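Local coordinates for protein toll-receptor-related 2 (Hydra vulgaris, PDB 4W8H) that probably relays innate immune signals as the cytoplasmic TIR domain of a membrane-bound, Toll-related receptor, by binding other TIR domains, at residues Arg16-Ile20 with Asn21-Phe25; Thr34-Asn37 with Ile38-Asp41; Asn50-Asp53 with Ala54-Ser58; Val63-Pro67 with Asp68-Asn72; Trp109-Lys112 with Asp113-Pro116. All blocks are in the same frame, centred on the assembly; numbering follows the deposited sequence.

Contact 1 of 5, residues Arg16-Ile20 with Asn21-Phe25; sequences REWVI and NTLVF
Within helix 16-29, the first helix of the TIR domain, Trp18 lays one face of its indole against Thr22, one turn further on. Thr22 CB sits 4.0 Å from the centroid of the Trp18 five-membered ring, over the face and 17° off its normal, a CH-pi contact. Thr22 CG2 comes to 3.6 Å from Trp18 NE1. The indole is swung forward along the helix because Trp18 CG is anti to the backbone N (chi1 -176°). Its six-membered ring therefore also reaches Leu23, with Trp18 CZ3 4.0 Å from Leu23 CB.

The helix crosses over from strand 5-10 to strand 34-35, in the beta-alpha-beta unit of a flavodoxin-like fold. It widens here into a pi-type turn. Trp18 O accepts from two backbone donors, Thr22 N at 2.9 Å and Leu23 N at 3.0 Å. The second bond is the straighter one (N-H...O 163°). Val24 N then bonds to Val19 O at 2.8 Å, again five residues back. A water held by Thr22 OG1 bonds weakly to Glu17 O.

Ile20 CD1 meets Val24 CG2 at 4.3 Å. On the buried side, Val19 and Leu23 pack on Ile9 and Val64 of the sheet. The Trp18 ring also stacks with Tyr92, and Trp119 of helix 115-127 touches Thr22 and Leu23.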
loop_
_atom_site.group_PDB
_atom_site.type_symbol
_atom_site.label_atom_id
_atom_site.label_comp_id
_atom_site.label_asym_id
_atom_site.label_seq_id
_atom_site.Cartn_x
_atom_site.Cartn_y
_atom_site.Cartn_z
ATOM N N ARG A 16 1.416 -11.970 1.013
ATOM C CA ARG A 16 2.633 -11.649 1.742
ATOM C C ARG A 16 3.905 -11.945 0.993
ATOM O O ARG A 16 4.882 -11.212 1.159
ATOM C CB ARG A 16 2.651 -12.353 3.093
ATOM C CG ARG A 16 3.675 -11.805 4.084
ATOM C CD ARG A 16 3.360 -12.245 5.496
ATOM N NE ARG A 16 3.520 -13.679 5.640
ATOM C CZ ARG A 16 3.302 -14.349 6.767
ATOM N NH1 ARG A 16 2.890 -13.727 7.863
ATOM N NH2 ARG A 16 3.482 -15.649 6.776
ATOM N N GLU A 17 3.936 -13.058 0.257
ATOM C CA GLU A 17 5.184 -13.422 -0.420
ATOM C C GLU A 17 5.688 -12.293 -1.327
ATOM O O GLU A 17 6.842 -11.844 -1.201
ATOM C CB GLU A 17 5.050 -14.744 -1.196
ATOM C CG GLU A 17 6.364 -15.295 -1.762
ATOM C CD GLU A 17 6.185 -16.633 -2.556
ATOM O OE1 GLU A 17 5.031 -17.033 -2.804
ATOM O OE2 GLU A 17 7.190 -17.285 -2.915
ATOM N N TRP A 18 4.836 -11.829 -2.249
ATOM C CA TRP A 18 5.231 -10.757 -3.176
ATOM C C TRP A 18 5.404 -9.463 -2.403
ATOM O O TRP A 18 6.348 -8.712 -2.614
ATOM C CB TRP A 18 4.182 -10.582 -4.272
ATOM C CG TRP A 18 4.535 -9.579 -5.311
ATOM C CD1 TRP A 18 5.252 -9.798 -6.460
ATOM C CD2 TRP A 18 4.140 -8.221 -5.335
ATOM N NE1 TRP A 18 5.343 -8.646 -7.182
ATOM C CE2 TRP A 18 4.647 -7.662 -6.534
ATOM C CE3 TRP A 18 3.372 -7.415 -4.487
ATOM C CZ2 TRP A 18 4.435 -6.315 -6.887
ATOM C CZ3 TRP A 18 3.134 -6.074 -4.852
ATOM C CH2 TRP A 18 3.693 -5.535 -6.034
ATOM N N VAL A 19 4.522 -9.190 -1.452
ATOM C CA VAL A 19 4.614 -7.922 -0.736
ATOM C C VAL A 19 5.908 -7.795 0.027
ATOM O O VAL A 19 6.568 -6.756 -0.057
ATOM C CB VAL A 19 3.375 -7.686 0.155
ATOM C CG1 VAL A 19 3.651 -6.465 1.091
ATOM C CG2 VAL A 19 2.154 -7.462 -0.717
ATOM N N ILE A 20 6.299 -8.825 0.770
ATOM C CA ILE A 20 7.485 -8.697 1.586
ATOM C C ILE A 20 8.747 -8.894 0.744
ATOM O O ILE A 20 9.704 -8.099 0.831
ATOM C CB ILE A 20 7.459 -9.681 2.741
ATOM C CG1 ILE A 20 6.266 -9.384 3.657
ATOM C CG2 ILE A 20 8.781 -9.623 3.515
ATOM C CD1 ILE A 20 6.353 -8.072 4.374
ATOM N N ASN A 21 8.771 -9.945 -0.078
ATOM C CA ASN A 21 10.006 -10.285 -0.766
ATOM C C ASN A 21 10.281 -9.482 -1.994
ATOM O O ASN A 21 11.451 -9.415 -2.413
ATOM C CB ASN A 21 10.020 -11.784 -1.109
ATOM C CG ASN A 21 9.918 -12.645 0.109
ATOM O OD1 ASN A 21 9.010 -13.459 0.232
ATOM N ND2 ASN A 21 10.819 -12.436 1.047
ATOM N N THR A 22 9.243 -8.909 -2.605
ATOM C CA THR A 22 9.428 -8.085 -3.803
ATOM C C THR A 22 9.196 -6.616 -3.514
ATOM O O THR A 22 10.110 -5.808 -3.663
ATOM C CB THR A 22 8.570 -8.607 -4.975
ATOM O OG1 THR A 22 8.957 -9.948 -5.293
ATOM C CG2 THR A 22 8.738 -7.716 -6.220
ATOM N N LEU A 23 7.990 -6.253 -3.086
ATOM C CA LEU A 23 7.681 -4.835 -2.923
ATOM C C LEU A 23 8.475 -4.174 -1.809
ATOM O O LEU A 23 9.159 -3.156 -2.029
ATOM C CB LEU A 23 6.165 -4.707 -2.705
ATOM C CG LEU A 23 5.631 -3.302 -2.419
ATOM C CD1 LEU A 23 5.881 -2.355 -3.533
ATOM C CD2 LEU A 23 4.166 -3.359 -2.055
ATOM N N VAL A 24 8.386 -4.713 -0.584
ATOM C CA VAL A 24 9.124 -4.081 0.516
ATOM C C VAL A 24 10.624 -4.139 0.267
ATOM O O VAL A 24 11.340 -3.171 0.479
ATOM C CB VAL A 24 8.775 -4.751 1.866
ATOM C CG1 VAL A 24 9.698 -4.310 2.967
ATOM C CG2 VAL A 24 7.346 -4.466 2.249
ATOM N N PHE A 25 11.111 -5.291 -0.187
ATOM C CA PHE A 25 12.517 -5.465 -0.515
ATOM C C PHE A 25 13.004 -4.375 -1.449
ATOM O O PHE A 25 14.036 -3.758 -1.177
ATOM C CB PHE A 25 12.686 -6.840 -1.152
ATOM C CG PHE A 25 14.107 -7.226 -1.479
ATOM C CD1 PHE A 25 15.000 -7.490 -0.469
ATOM C CD2 PHE A 25 14.500 -7.414 -2.778
ATOM C CE1 PHE A 25 16.300 -7.908 -0.765
ATOM C CE2 PHE A 25 15.804 -7.824 -3.077
ATOM C CZ PHE A 25 16.678 -8.059 -2.069
HETATM O O HOH W 1 8.271 -12.412 -4.315
#

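Contact 2 of 5, residues Thr34-Asn37 with Ile38-Asp41; sequences TFVN and IRDD
Asp40 reaches back from the short helix 37-40 to the backbone of Val36. Its CG lies beside its own backbone N (chi1 -58°), which turns the carboxylate toward Val36 N. Asp40 OD2 takes the Val36 N-H at 2.9 Å in a nearly straight bond (172°), on the anti side. The same OD2 uses its syn lone pair for Arg39 NH2, and Arg39 NE bonds to Asp40 OD1, a side-on, two-nitrogen salt bridge. The Arg39 chain bends at chi3 (61°) to make this grip. Val36 CG1 lies over one guanidinium face, 3.4 Å from Arg39 NH2. Asp40 CB rests over the Phe35 ring, 3.6 Å from its centroid, while Asp41 OD1 meets the ring edge 3.5 Å from Phe35 CE1. An alanine here would probably leave the Val36 N-H without its acceptor and Arg39 without its neighbouring carboxylate.

Val36 is the N-cap residue, and its O accepts from Arg39 N and Asp40 N. Asn37 OD1 bonds to Tyr11 OH, and Arg39 NH1 forms a salt bridge with Glu28 of helix 16-29. Phe35 pairs with strand 5-10 and reaches Ala54 of helix 47-56, while Val36 and Ile38 pack on Ile20 of helix 16-29.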
loop_
_atom_site.group_PDB
_atom_site.type_symbol
_atom_site.label_atom_id
_atom_site.label_comp_id
_atom_site.label_asym_id
_atom_site.label_seq_id
_atom_site.Cartn_x
_atom_site.Cartn_y
_atom_site.Cartn_z
ATOM N N THR A 34 9.758 2.344 4.930
ATOM C CA THR A 34 8.509 1.611 4.801
ATOM C C THR A 34 8.007 1.099 6.135
ATOM O O THR A 34 8.765 0.496 6.902
ATOM C CB THR A 34 8.747 0.462 3.808
ATOM O OG1 THR A 34 9.323 0.976 2.592
ATOM C CG2 THR A 34 7.509 -0.264 3.458
ATOM N N PHE A 35 6.717 1.319 6.416
ATOM C CA PHE A 35 6.047 0.687 7.563
ATOM C C PHE A 35 5.445 -0.624 7.091
ATOM O O PHE A 35 4.655 -0.651 6.148
ATOM C CB PHE A 35 4.934 1.586 8.109
ATOM C CG PHE A 35 4.362 1.109 9.415
ATOM C CD1 PHE A 35 3.557 -0.016 9.452
ATOM C CD2 PHE A 35 4.602 1.791 10.590
ATOM C CE1 PHE A 35 3.029 -0.472 10.656
ATOM C CE2 PHE A 35 4.050 1.349 11.787
ATOM C CZ PHE A 35 3.282 0.230 11.819
ATOM N N VAL A 36 5.831 -1.694 7.753
ATOM C CA VAL A 36 5.333 -3.033 7.431
ATOM C C VAL A 36 4.903 -3.720 8.685
ATOM O O VAL A 36 5.683 -3.845 9.650
ATOM C CB VAL A 36 6.334 -3.881 6.658
ATOM C CG1 VAL A 36 7.643 -3.954 7.378
ATOM C CG2 VAL A 36 5.777 -5.263 6.388
ATOM N N ASN A 37 3.659 -4.157 8.691
ATOM C CA ASN A 37 3.044 -4.652 9.898
ATOM C C ASN A 37 3.840 -5.710 10.621
ATOM O O ASN A 37 3.951 -5.633 11.853
ATOM C CB ASN A 37 1.624 -5.150 9.659
ATOM C CG ASN A 37 1.496 -6.131 8.501
ATOM O OD1 ASN A 37 2.480 -6.577 7.863
ATOM N ND2 ASN A 37 0.253 -6.455 8.207
ATOM N N ILE A 38 4.393 -6.687 9.898
ATOM C CA ILE A 38 4.999 -7.838 10.556
ATOM C C ILE A 38 6.263 -7.454 11.263
ATOM O O ILE A 38 6.733 -8.249 12.067
ATOM C CB ILE A 38 5.243 -9.025 9.598
ATOM C CG1 ILE A 38 6.237 -8.664 8.502
ATOM C CG2 ILE A 38 3.920 -9.531 8.985
ATOM C CD1 ILE A 38 6.693 -9.913 7.721
ATOM N N ARG A 39 6.805 -6.274 10.992
ATOM C CA ARG A 39 7.949 -5.730 11.725
ATOM C C ARG A 39 7.534 -4.617 12.689
ATOM O O ARG A 39 8.028 -4.564 13.823
ATOM C CB ARG A 39 8.978 -5.175 10.751
ATOM C CG ARG A 39 10.253 -4.657 11.422
ATOM C CD ARG A 39 11.211 -4.098 10.403
ATOM N NE ARG A 39 10.539 -2.993 9.752
ATOM C CZ ARG A 39 10.758 -2.576 8.510
ATOM N NH1 ARG A 39 11.698 -3.147 7.751
ATOM N NH2 ARG A 39 10.018 -1.575 8.034
ATOM N N ASP A 40 6.697 -3.697 12.233
ATOM C CA ASP A 40 6.494 -2.427 12.905
ATOM C C ASP A 40 5.244 -2.318 13.778
ATOM O O ASP A 40 5.112 -1.360 14.518
ATOM C CB ASP A 40 6.522 -1.292 11.863
ATOM C CG ASP A 40 7.835 -1.263 11.071
ATOM O OD1 ASP A 40 8.896 -1.354 11.725
ATOM O OD2 ASP A 40 7.791 -1.163 9.825
ATOM N N ASP A 41 4.315 -3.271 13.681
ATOM C CA ASP A 41 3.127 -3.217 14.529
ATOM C C ASP A 41 3.567 -3.403 15.968
ATOM O O ASP A 41 4.533 -4.093 16.276
ATOM C CB ASP A 41 2.114 -4.324 14.205
ATOM C CG ASP A 41 1.163 -3.973 13.098
ATOM O OD1 ASP A 41 1.240 -2.871 12.520
ATOM O OD2 ASP A 41 0.336 -4.859 12.724
HETATM O O HOH W 2 -1.529 -5.441 10.333
#

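Contact 3 of 5, residues Asn50-Asp53 with Ala54-Ser58; sequences NIMD and AIENS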
loop_
_atom_site.group_PDB
_atom_site.type_symbol
_atom_site.label_atom_id
_atom_site.label_comp_id
_atom_site.label_asym_id
_atom_site.label_seq_id
_atom_site.Cartn_x
_atom_site.Cartn_y
_atom_site.Cartn_z
ATOM N N ASN A 50 -2.816 0.150 15.689
ATOM C CA ASN A 50 -1.760 -0.152 14.736
ATOM C C ASN A 50 -2.071 0.364 13.348
ATOM O O ASN A 50 -1.159 0.784 12.640
ATOM C CB ASN A 50 -1.470 -1.668 14.774
ATOM C CG ASN A 50 -0.549 -2.018 15.928
ATOM O OD1 ASN A 50 0.412 -1.302 16.201
ATOM N ND2 ASN A 50 -0.834 -3.102 16.616
ATOM N N ILE A 51 -3.331 0.299 12.932
ATOM C CA ILE A 51 -3.745 0.917 11.659
ATOM C C ILE A 51 -3.391 2.377 11.661
ATOM O O ILE A 51 -2.812 2.894 10.726
ATOM C CB ILE A 51 -5.239 0.687 11.411
ATOM C CG1 ILE A 51 -5.511 -0.787 11.107
ATOM C CG2 ILE A 51 -5.743 1.564 10.244
ATOM C CD1 ILE A 51 -6.995 -1.184 11.100
ATOM N N MET A 52 -3.798 3.079 12.734
ATOM C CA MET A 52 -3.621 4.525 12.789
ATOM C C MET A 52 -2.173 4.955 12.912
ATOM O O MET A 52 -1.786 5.972 12.366
ATOM C CB MET A 52 -4.480 5.124 13.909
ATOM C CG MET A 52 -5.955 4.997 13.570
ATOM S SD MET A 52 -6.505 5.840 12.082
ATOM C CE MET A 52 -5.889 7.486 12.361
ATOM N N ASP A 53 -1.387 4.206 13.665
ATOM C CA ASP A 53 0.034 4.499 13.735
ATOM C C ASP A 53 0.680 4.424 12.347
ATOM O O ASP A 53 1.461 5.308 11.975
ATOM C CB ASP A 53 0.761 3.584 14.727
ATOM C CG ASP A 53 0.648 4.061 16.176
ATOM O OD1 ASP A 53 0.204 5.207 16.461
ATOM O OD2 ASP A 53 1.023 3.254 17.042
ATOM N N ALA A 54 0.367 3.399 11.597
ATOM C CA ALA A 54 0.940 3.232 10.275
ATOM C C ALA A 54 0.494 4.333 9.346
ATOM O O ALA A 54 1.301 4.862 8.580
ATOM C CB ALA A 54 0.540 1.871 9.722
ATOM N N ILE A 55 -0.788 4.684 9.362
ATOM C CA ILE A 55 -1.283 5.708 8.433
ATOM C C ILE A 55 -0.753 7.083 8.791
ATOM O O ILE A 55 -0.268 7.807 7.939
ATOM C CB ILE A 55 -2.806 5.729 8.369
ATOM C CG1 ILE A 55 -3.351 4.462 7.726
ATOM C CG2 ILE A 55 -3.308 6.973 7.629
ATOM C CD1 ILE A 55 -4.860 4.387 7.754
ATOM N N GLU A 56 -0.844 7.464 10.056
ATOM C CA GLU A 56 -0.518 8.837 10.432
ATOM C C GLU A 56 0.982 9.101 10.467
ATOM O O GLU A 56 1.386 10.264 10.450
ATOM C CB GLU A 56 -1.143 9.196 11.775
ATOM C CG GLU A 56 -2.671 9.133 11.753
ATOM C CD GLU A 56 -3.298 10.091 10.754
ATOM O OE1 GLU A 56 -2.840 11.240 10.648
ATOM O OE2 GLU A 56 -4.234 9.675 10.030
ATOM N N ASN A 57 1.803 8.061 10.574
ATOM C CA ASN A 57 3.229 8.241 10.550
ATOM C C ASN A 57 3.892 7.970 9.196
ATOM O O ASN A 57 5.119 7.896 9.116
ATOM C CB ASN A 57 3.845 7.386 11.621
ATOM C CG ASN A 57 3.555 7.938 13.000
ATOM O OD1 ASN A 57 3.976 9.070 13.328
ATOM N ND2 ASN A 57 2.838 7.182 13.809
ATOM N N SER A 58 3.083 7.890 8.160
ATOM C CA SER A 58 3.537 7.655 6.792
ATOM C C SER A 58 2.989 8.736 5.872
ATOM O O SER A 58 1.884 9.192 6.068
ATOM C CB SER A 58 3.024 6.283 6.323
ATOM O OG SER A 58 3.549 5.210 7.100
HETATM O O HOH W 3 2.162 7.633 16.640
#
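Ile51 and Ile55 run side by side on helix 47-56, which leads into strand 58-65 of the flavodoxin-like TIR fold. Their apolar contact is Ile51 CG2 to Ile55 CD1, 3.9 Å. Both touch helix 73-82, while Ala54 turns to Asn8 of the sheet. Met52 lies alongside Glu56 in the same way. Its chain bends at chi2 and chi3 (-61° and -52°), which brings Met52 CE to 3.7 Å from Glu56 CG. The carboxylate of Glu56 has its own partner, His85, at OE2.

Backbone bonds of the alpha type continue to the end of the helix, among them Ile55 N to Ile51 O at 3.0 Å and Glu56 N to Met52 O at 2.9 Å. Asn57 is the first residue to leave helical angles.

The remaining polar contacts centre on Asp53 and Asn57. In the Asp53 conformer given, a water accepts from Asn57 ND2 and donates to Asp53 OD1. Asp53 O accepts two bonds, from Asn57 N at 3.1 Å and from Asn57 ND2 at 3.0 Å.

Contact 4 of 5, residues Val63-Pro67 with Asp68-Asn72; sequences VVMSP and DFFKN
Phe69 folds back against strand 58-65, and its ring meets Val63. In the conformer of Val63 given here, Phe69 CZ lies 3.5 Å from Val63 CG1, the two side chains crossing at about a right angle. Further along the ring, Phe69 CD2 comes to 3.2 Å from Val64 O. The ring gets there because its CG is anti to the backbone N (chi1 -177°). The Phe70 ring lies beside it, with Phe69 CD1 over one face, and reaches Met65. The sulfur lies in the plane of the Phe70 ring at its edge, with Met65 SD 5.2 Å from the ring centroid, a Met-aromatic contact. Met65 CG is 3.9 Å from Phe70 CZ.

The turn between strand and rings is fixed by Ser66. Its OG accepts the Phe69 N-H at 3.0 Å (159°), and a weak bond joins Phe70 N to Ser66 O at 3.4 Å. Ser66 OG is itself hydrogen-bonded to Asp15, which places this hydroxyl. Asp68 forms a salt bridge with Arg93.

Cys75 and Leu79 of helix 73-82 also touch Phe69, and Cys10 of strand 5-10 does as well. An alanine at Phe69 would probably leave a gap beside Val63, Cys75 and Leu79, where the ring now packs. Asn72 N-caps the helix through Cys75 N. The 3-10 turn thus forms the strand-to-helix connection after the central strand of the parallel sheet, as in flavodoxin-like folds.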
loop_
_atom_site.group_PDB
_atom_site.type_symbol
_atom_site.label_atom_id
_atom_site.label_comp_id
_atom_site.label_asym_id
_atom_site.label_seq_id
_atom_site.Cartn_x
_atom_site.Cartn_y
_atom_site.Cartn_z
ATOM N N VAL A 63 -1.825 0.515 -1.283
ATOM C CA VAL A 63 -2.913 -0.428 -1.181
ATOM C C VAL A 63 -2.663 -1.563 -2.212
ATOM O O VAL A 63 -2.675 -1.279 -3.402
ATOM C CB VAL A 63 -4.213 0.374 -1.497
ATOM C CG1 VAL A 63 -5.409 -0.543 -1.667
ATOM C CG2 VAL A 63 -4.465 1.463 -0.409
ATOM N N VAL A 64 -2.428 -2.779 -1.766
ATOM C CA VAL A 64 -2.053 -3.893 -2.669
ATOM C C VAL A 64 -3.367 -4.624 -2.988
ATOM O O VAL A 64 -3.795 -5.532 -2.259
ATOM C CB VAL A 64 -1.010 -4.793 -2.034
ATOM C CG1 VAL A 64 -0.671 -5.930 -3.016
ATOM C CG2 VAL A 64 0.235 -3.994 -1.662
ATOM N N MET A 65 -4.006 -4.223 -4.095
ATOM C CA MET A 65 -5.317 -4.728 -4.439
ATOM C C MET A 65 -5.198 -6.139 -5.036
ATOM O O MET A 65 -4.334 -6.448 -5.886
ATOM C CB MET A 65 -5.983 -3.798 -5.445
ATOM C CG MET A 65 -6.139 -2.376 -4.906
ATOM S SD MET A 65 -7.173 -1.312 -5.946
ATOM C CE MET A 65 -6.121 -1.208 -7.392
ATOM N N SER A 66 -6.108 -6.981 -4.605
ATOM C CA SER A 66 -6.227 -8.381 -5.027
ATOM C C SER A 66 -7.581 -8.887 -4.516
ATOM O O SER A 66 -8.211 -8.228 -3.675
ATOM C CB SER A 66 -5.143 -9.223 -4.376
ATOM O OG SER A 66 -5.437 -9.467 -3.007
ATOM N N PRO A 67 -7.995 -10.082 -4.932
ATOM C CA PRO A 67 -9.251 -10.596 -4.388
ATOM C C PRO A 67 -9.215 -10.749 -2.888
ATOM O O PRO A 67 -10.223 -10.527 -2.202
ATOM C CB PRO A 67 -9.408 -11.956 -5.083
ATOM C CG PRO A 67 -8.616 -11.826 -6.373
ATOM C CD PRO A 67 -7.462 -10.924 -6.031
ATOM N N ASP A 68 -8.051 -11.117 -2.347
ATOM C CA ASP A 68 -7.952 -11.316 -0.898
ATOM C C ASP A 68 -7.913 -10.005 -0.113
ATOM O O ASP A 68 -8.413 -9.921 1.014
ATOM C CB ASP A 68 -6.756 -12.179 -0.581
ATOM C CG ASP A 68 -6.941 -13.590 -1.110
ATOM O OD1 ASP A 68 -7.938 -14.243 -0.708
ATOM O OD2 ASP A 68 -6.112 -14.038 -1.935
ATOM N N PHE A 69 -7.366 -8.951 -0.715
ATOM C CA PHE A 69 -7.402 -7.624 -0.089
ATOM C C PHE A 69 -8.839 -7.232 0.255
ATOM O O PHE A 69 -9.108 -6.738 1.340
ATOM C CB PHE A 69 -6.831 -6.582 -1.032
ATOM C CG PHE A 69 -6.769 -5.224 -0.434
ATOM C CD1 PHE A 69 -7.843 -4.360 -0.533
ATOM C CD2 PHE A 69 -5.643 -4.802 0.220
ATOM C CE1 PHE A 69 -7.806 -3.113 0.053
ATOM C CE2 PHE A 69 -5.605 -3.532 0.823
ATOM C CZ PHE A 69 -6.696 -2.710 0.748
ATOM N N PHE A 70 -9.747 -7.424 -0.702
ATOM C CA PHE A 70 -11.135 -6.954 -0.580
ATOM C C PHE A 70 -12.021 -7.879 0.228
ATOM O O PHE A 70 -13.225 -7.613 0.380
ATOM C CB PHE A 70 -11.704 -6.637 -1.972
ATOM C CG PHE A 70 -11.046 -5.446 -2.602
ATOM C CD1 PHE A 70 -11.151 -4.180 -2.015
ATOM C CD2 PHE A 70 -10.299 -5.584 -3.748
ATOM C CE1 PHE A 70 -10.489 -3.074 -2.559
ATOM C CE2 PHE A 70 -9.672 -4.505 -4.300
ATOM C CZ PHE A 70 -9.759 -3.230 -3.697
ATOM N N LYS A 71 -11.446 -8.944 0.773
ATOM C CA LYS A 71 -12.138 -9.807 1.737
ATOM C C LYS A 71 -11.538 -9.663 3.142
ATOM O O LYS A 71 -11.953 -10.353 4.072
ATOM C CB LYS A 71 -12.013 -11.268 1.307
ATOM C CG LYS A 71 -12.721 -11.616 0.025
ATOM C CD LYS A 71 -12.375 -13.035 -0.396
ATOM C CE LYS A 71 -12.952 -13.363 -1.731
ATOM N NZ LYS A 71 -12.577 -14.745 -2.104
ATOM N N ASN A 72 -10.568 -8.796 3.330
ATOM C CA ASN A 72 -9.831 -8.707 4.575
ATOM C C ASN A 72 -10.290 -7.502 5.412
ATOM O O ASN A 72 -10.285 -6.365 4.948
ATOM C CB ASN A 72 -8.330 -8.624 4.259
ATOM C CG ASN A 72 -7.474 -8.588 5.498
ATOM O OD1 ASN A 72 -7.415 -7.571 6.189
ATOM N ND2 ASN A 72 -6.857 -9.716 5.837
#

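Contact 5 of 5, residues Trp109-Lys112 with Asp113-Pro116; sequences WCDK and DVRP
Arg115 grips the backbone of Trp109 with two nitrogens on one oxygen. Arg115 NE lies 2.8 Å from Trp109 O, in the carbonyl plane, and Arg115 NH2 lies 2.9 Å from the same atom. That oxygen sits in the guanidinium plane (3° out of it), so the bonds fix the rotation of the group. The turn itself is closed by Val114 N to Asp111 O, 3.2 Å, and Arg115 N to Lys112 O, 3.0 Å. A water links Asp111 OD1 to Asp113 N.

This surface turn carries the chain from strand 107-108, at one edge of the parallel sheet of the TIR domain, into helix 115-127. Here the Arg115 guanidinium lies flat on the Trp109 indole, planes 8° apart and centres 3.9 Å apart, a cation-pi stack. The bend at chi3 (-107°) turns it onto the ring. Arg115 CD covers the six-membered ring, 3.8 Å from its centroid. On the other guanidinium face lies Lys112 CG, 3.8 Å from Arg115 NH2. Trp109 also meets Phe118 edge-to-face and the ring of Trp18.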
loop_
_atom_site.group_PDB
_atom_site.type_symbol
_atom_site.label_atom_id
_atom_site.label_comp_id
_atom_site.label_asym_id
_atom_site.label_seq_id
_atom_site.Cartn_x
_atom_site.Cartn_y
_atom_site.Cartn_z
ATOM N N TRP A 109 0.149 -3.772 -11.989
ATOM C CA TRP A 109 1.194 -4.811 -12.061
ATOM C C TRP A 109 0.768 -5.916 -13.005
ATOM O O TRP A 109 1.615 -6.593 -13.607
ATOM C CB TRP A 109 1.449 -5.376 -10.658
ATOM C CG TRP A 109 2.377 -6.555 -10.631
ATOM C CD1 TRP A 109 2.039 -7.840 -10.530
ATOM C CD2 TRP A 109 3.808 -6.512 -10.679
ATOM N NE1 TRP A 109 3.156 -8.638 -10.540
ATOM C CE2 TRP A 109 4.253 -7.833 -10.621
ATOM C CE3 TRP A 109 4.741 -5.488 -10.772
ATOM C CZ2 TRP A 109 5.596 -8.162 -10.648
ATOM C CZ3 TRP A 109 6.066 -5.802 -10.807
ATOM C CH2 TRP A 109 6.492 -7.136 -10.745
ATOM N N CYS A 110 -0.515 -6.116 -13.190
ATOM C CA CYS A 110 -1.008 -7.193 -14.023
ATOM C C CYS A 110 -0.790 -6.944 -15.498
ATOM O O CYS A 110 -0.816 -7.903 -16.297
ATOM C CB CYS A 110 -2.498 -7.371 -13.776
ATOM S SG CYS A 110 -2.930 -7.795 -12.120
ATOM N N ASP A 111 -0.598 -5.700 -15.919
ATOM C CA ASP A 111 -0.385 -5.363 -17.328
ATOM C C ASP A 111 1.082 -5.622 -17.663
ATOM O O ASP A 111 1.954 -4.772 -17.469
ATOM C CB ASP A 111 -0.733 -3.891 -17.517
ATOM C CG ASP A 111 -0.829 -3.470 -18.979
ATOM O OD1 ASP A 111 -0.258 -4.171 -19.836
ATOM O OD2 ASP A 111 -1.444 -2.414 -19.234
ATOM N N LYS A 112 1.349 -6.817 -18.189
ATOM C CA LYS A 112 2.731 -7.274 -18.300
ATOM C C LYS A 112 3.567 -6.391 -19.228
ATOM O O LYS A 112 4.735 -6.150 -18.956
ATOM C CB LYS A 112 2.799 -8.734 -18.755
ATOM C CG LYS A 112 2.215 -9.718 -17.752
ATOM C CD LYS A 112 2.378 -11.141 -18.221
ATOM C CE LYS A 112 1.435 -12.099 -17.538
ATOM N NZ LYS A 112 1.574 -12.141 -16.093
ATOM N N ASP A 113 2.968 -5.912 -20.309
ATOM C CA ASP A 113 3.728 -5.153 -21.304
ATOM C C ASP A 113 4.256 -3.817 -20.754
ATOM O O ASP A 113 5.254 -3.279 -21.272
ATOM C CB ASP A 113 2.884 -4.873 -22.559
ATOM C CG ASP A 113 2.607 -6.110 -23.394
ATOM O OD1 ASP A 113 3.183 -7.192 -23.110
ATOM O OD2 ASP A 113 1.803 -5.960 -24.344
ATOM N N VAL A 114 3.590 -3.258 -19.740
ATOM C CA VAL A 114 4.087 -1.985 -19.142
ATOM C C VAL A 114 4.763 -2.225 -17.807
ATOM O O VAL A 114 5.106 -1.292 -17.067
ATOM C CB VAL A 114 2.999 -0.923 -19.000
ATOM C CG1 VAL A 114 2.566 -0.446 -20.374
ATOM C CG2 VAL A 114 1.843 -1.451 -18.197
ATOM N N ARG A 115 4.973 -3.496 -17.494
ATOM C CA ARG A 115 5.701 -3.822 -16.290
ATOM C C ARG A 115 7.064 -3.169 -16.266
ATOM O O ARG A 115 7.497 -2.791 -15.180
ATOM C CB ARG A 115 5.764 -5.344 -16.062
ATOM C CG ARG A 115 5.505 -5.704 -14.658
ATOM C CD ARG A 115 5.484 -7.176 -14.435
ATOM N NE ARG A 115 4.142 -7.693 -14.205
ATOM C CZ ARG A 115 3.826 -8.975 -14.140
ATOM N NH1 ARG A 115 4.759 -9.902 -14.339
ATOM N NH2 ARG A 115 2.580 -9.354 -13.977
ATOM N N PRO A 116 7.722 -2.984 -17.444
ATOM C CA PRO A 116 9.023 -2.299 -17.421
ATOM C C PRO A 116 9.004 -0.865 -16.834
ATOM O O PRO A 116 10.102 -0.383 -16.565
ATOM C CB PRO A 116 9.463 -2.311 -18.902
ATOM C CG PRO A 116 8.815 -3.546 -19.455
ATOM C CD PRO A 116 7.462 -3.604 -18.759
HETATM O O HOH W 4 0.287 -6.384 -21.279
#

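All five contacts are local and follow in series, so none nests in or crosses another. Contact 1 lies within helix 16-29. Contact 2 closes the turn from strand 34-35 into helix 37-40 and touches contact 1 where Ile20 CD1 meets Val36 CG2 at 3.5 Å. Contact 3 ends helix 47-56 and packs on contact 2 through Ala54 and Phe35. Contact 4 closes the turn after strand 58-65, whose Val64 packs on Val19 and Leu23 of contact 1. Contact 5 closes the turn into helix 115-127. Trp109 brings it to Trp18 of contact 1, while its centre lies about 30 Å from that of contact 3, across the chain's centre.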